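Local coordinates for protein ribose 5-phosphate isomerase RpiB (Thermoanaerobacter tengcongensis, PDB 4EGS) that probably dephosphorylates phosphotyrosine in proteins and probably interconverts aldose and ketose sugars through a separate isomerase part, of which this chain is the N-terminal low molecular weight phosphatase domain, at residues F139-F144 against S170-K175. Sequence-based numbering, arbitrary orientation. Where two conformers were deposited one is given.
Sequences FTIKEF and SGLIDK
K142 and L172 bring the two backbones nearest, with 7.2 Å between K142 CA and L172 CA. Residues 139-140 end strand 138-140, the outermost strand of the chain's parallel sheet, and the chain then curls through 141-144 with helical backbone angles; F144 N bonds to T140 O at 3.0 Å. Residues 170-175 are a piece of helix 159-179. No hydrogen bond crosses between them, and the join is made by the two methyl branches of L172. L172 CD1 lies 3.6 Å from K142 CD and L172 CD2 3.7 Å from the same K142 CD, so both branches of the leucine fork meet one methylene of the lysine. L172 CD1 also reaches I141 CG1 at 4.1 Å, a looser apolar contact. Bent at chi2 (-84°), chi3 and chi4, the lysine keeps CD beside the leucine while NZ forms a salt bridge with E168, one helical turn before L172. V151 touches both I141 and L172. E143 OE1 reaches back to T140 N, at 3.2 Å, the N-H approaching from above the carboxylate plane, and K124 NZ forms a salt bridge with the same oxygen. The contact packs the C-terminal helix of the low molecular weight phosphatase domain against the turn that follows strand 138-140 in its α/β fold, with the I141 side chain about 8 Å from that of R47, a predicted active-site residue that lines the bicarbonate pocket.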
loop_
_atom_site.group_PDB
_atom_site.type_symbol
_atom_site.label_atom_id
_atom_site.label_comp_id
_atom_site.label_asym_id
_atom_site.label_seq_id
_atom_site.Cartn_x
_atom_site.Cartn_y
_atom_site.Cartn_z
ATOM N N PHE A 139 -0.639 3.007 -15.380
ATOM C CA PHE A 139 0.210 4.191 -15.413
ATOM C C PHE A 139 1.612 3.820 -15.880
ATOM O O PHE A 139 1.959 2.641 -15.954
ATOM C CB PHE A 139 0.278 4.850 -14.032
ATOM C CG PHE A 139 -1.065 5.213 -13.467
ATOM C CD1 PHE A 139 -1.661 4.420 -12.500
ATOM C CD2 PHE A 139 -1.736 6.343 -13.907
ATOM C CE1 PHE A 139 -2.899 4.750 -11.978
ATOM C CE2 PHE A 139 -2.974 6.679 -13.389
ATOM C CZ PHE A 139 -3.556 5.881 -12.424
ATOM N N THR A 140 2.410 4.833 -16.198
ATOM C CA THR A 140 3.803 4.621 -16.573
ATOM C C THR A 140 4.674 4.659 -15.317
ATOM O O THR A 140 4.327 5.317 -14.335
ATOM C CB THR A 140 4.267 5.643 -17.652
ATOM O OG1 THR A 140 4.618 4.948 -18.854
ATOM C CG2 THR A 140 5.455 6.471 -17.181
ATOM N N ILE A 141 5.785 3.928 -15.345
ATOM C CA ILE A 141 6.665 3.798 -14.187
ATOM C C ILE A 141 7.188 5.145 -13.669
ATOM O O ILE A 141 7.426 5.307 -12.473
ATOM C CB ILE A 141 7.848 2.841 -14.491
ATOM C CG1 ILE A 141 8.593 2.461 -13.209
ATOM C CG2 ILE A 141 8.785 3.438 -15.532
ATOM C CD1 ILE A 141 8.029 1.240 -12.518
ATOM N N LYS A 142 7.346 6.111 -14.570
ATOM C CA LYS A 142 7.846 7.434 -14.207
ATOM C C LYS A 142 6.715 8.364 -13.777
ATOM O O LYS A 142 6.856 9.128 -12.825
ATOM C CB LYS A 142 8.615 8.053 -15.377
ATOM C CG LYS A 142 9.844 7.265 -15.806
ATOM C CD LYS A 142 11.056 7.599 -14.949
ATOM C CE LYS A 142 11.942 8.632 -15.622
ATOM N NZ LYS A 142 12.339 8.193 -16.987
ATOM N N GLU A 143 5.589 8.292 -14.480
ATOM C CA GLU A 143 4.471 9.194 -14.221
ATOM C C GLU A 143 3.774 8.894 -12.898
ATOM O O GLU A 143 3.156 9.778 -12.307
ATOM C CB GLU A 143 3.459 9.160 -15.372
ATOM C CG GLU A 143 2.297 8.202 -15.156
ATOM C CD GLU A 143 1.308 8.213 -16.303
ATOM O OE1 GLU A 143 0.451 7.307 -16.358
ATOM O OE2 GLU A 143 1.386 9.127 -17.150
ATOM N N PHE A 144 3.875 7.653 -12.433
ATOM C CA PHE A 144 3.232 7.265 -11.181
ATOM C C PHE A 144 3.946 7.891 -9.987
ATOM O O PHE A 144 3.325 8.196 -8.969
ATOM C CB PHE A 144 3.183 5.743 -11.035
ATOM C CG PHE A 144 2.444 5.275 -9.810
ATOM C CD1 PHE A 144 1.065 5.151 -9.821
ATOM C CD2 PHE A 144 3.130 4.958 -8.648
ATOM C CE1 PHE A 144 0.383 4.722 -8.696
ATOM C CE2 PHE A 144 2.453 4.530 -7.522
ATOM C CZ PHE A 144 1.079 4.411 -7.546
ATOM N N SER A 170 15.890 0.858 -9.596
ATOM C CA SER A 170 16.038 0.774 -8.147
ATOM C C SER A 170 15.638 2.082 -7.477
ATOM O O SER A 170 15.070 2.083 -6.385
ATOM C CB SER A 170 17.477 0.413 -7.775
ATOM O OG SER A 170 17.844 -0.843 -8.318
ATOM N N GLY A 171 15.938 3.196 -8.138
ATOM C CA GLY A 171 15.598 4.506 -7.615
ATOM C C GLY A 171 14.113 4.791 -7.729
ATOM O O GLY A 171 13.507 5.351 -6.816
ATOM N N LEU A 172 13.526 4.400 -8.856
ATOM C CA LEU A 172 12.102 4.605 -9.093
ATOM C C LEU A 172 11.251 3.728 -8.182
ATOM O O LEU A 172 10.202 4.156 -7.700
ATOM C CB LEU A 172 11.755 4.321 -10.555
ATOM C CG LEU A 172 12.328 5.270 -11.607
ATOM C CD1 LEU A 172 12.007 4.754 -12.998
ATOM C CD2 LEU A 172 11.794 6.680 -11.416
ATOM N N ILE A 173 11.700 2.498 -7.955
ATOM C CA ILE A 173 10.973 1.569 -7.095
ATOM C C ILE A 173 11.031 2.019 -5.629
ATOM O O ILE A 173 10.101 1.773 -4.855
ATOM C CB ILE A 173 11.449 0.103 -7.298
ATOM C CG1 ILE A 173 10.545 -0.612 -8.305
ATOM C CG2 ILE A 173 11.443 -0.675 -5.999
ATOM C CD1 ILE A 173 11.166 -0.824 -9.666
ATOM N N ASP A 174 12.111 2.704 -5.262
ATOM C CA ASP A 174 12.210 3.328 -3.944
ATOM C C ASP A 174 11.060 4.309 -3.722
ATOM O O ASP A 174 10.427 4.308 -2.665
ATOM C CB ASP A 174 13.550 4.052 -3.777
ATOM C CG ASP A 174 14.662 3.126 -3.324
ATOM O OD1 ASP A 174 14.356 2.026 -2.817
ATOM O OD2 ASP A 174 15.846 3.504 -3.461
ATOM N N LYS A 175 10.795 5.142 -4.725
ATOM C CA LYS A 175 9.685 6.087 -4.664
ATOM C C LYS A 175 8.356 5.344 -4.707
ATOM O O LYS A 175 7.391 5.737 -4.051
ATOM C CB LYS A 175 9.752 7.080 -5.826
ATOM C CG LYS A 175 11.072 7.815 -5.965
ATOM C CD LYS A 175 10.934 8.992 -6.922
ATOM C CE LYS A 175 12.290 9.474 -7.418
ATOM N NZ LYS A 175 13.232 9.774 -6.304
#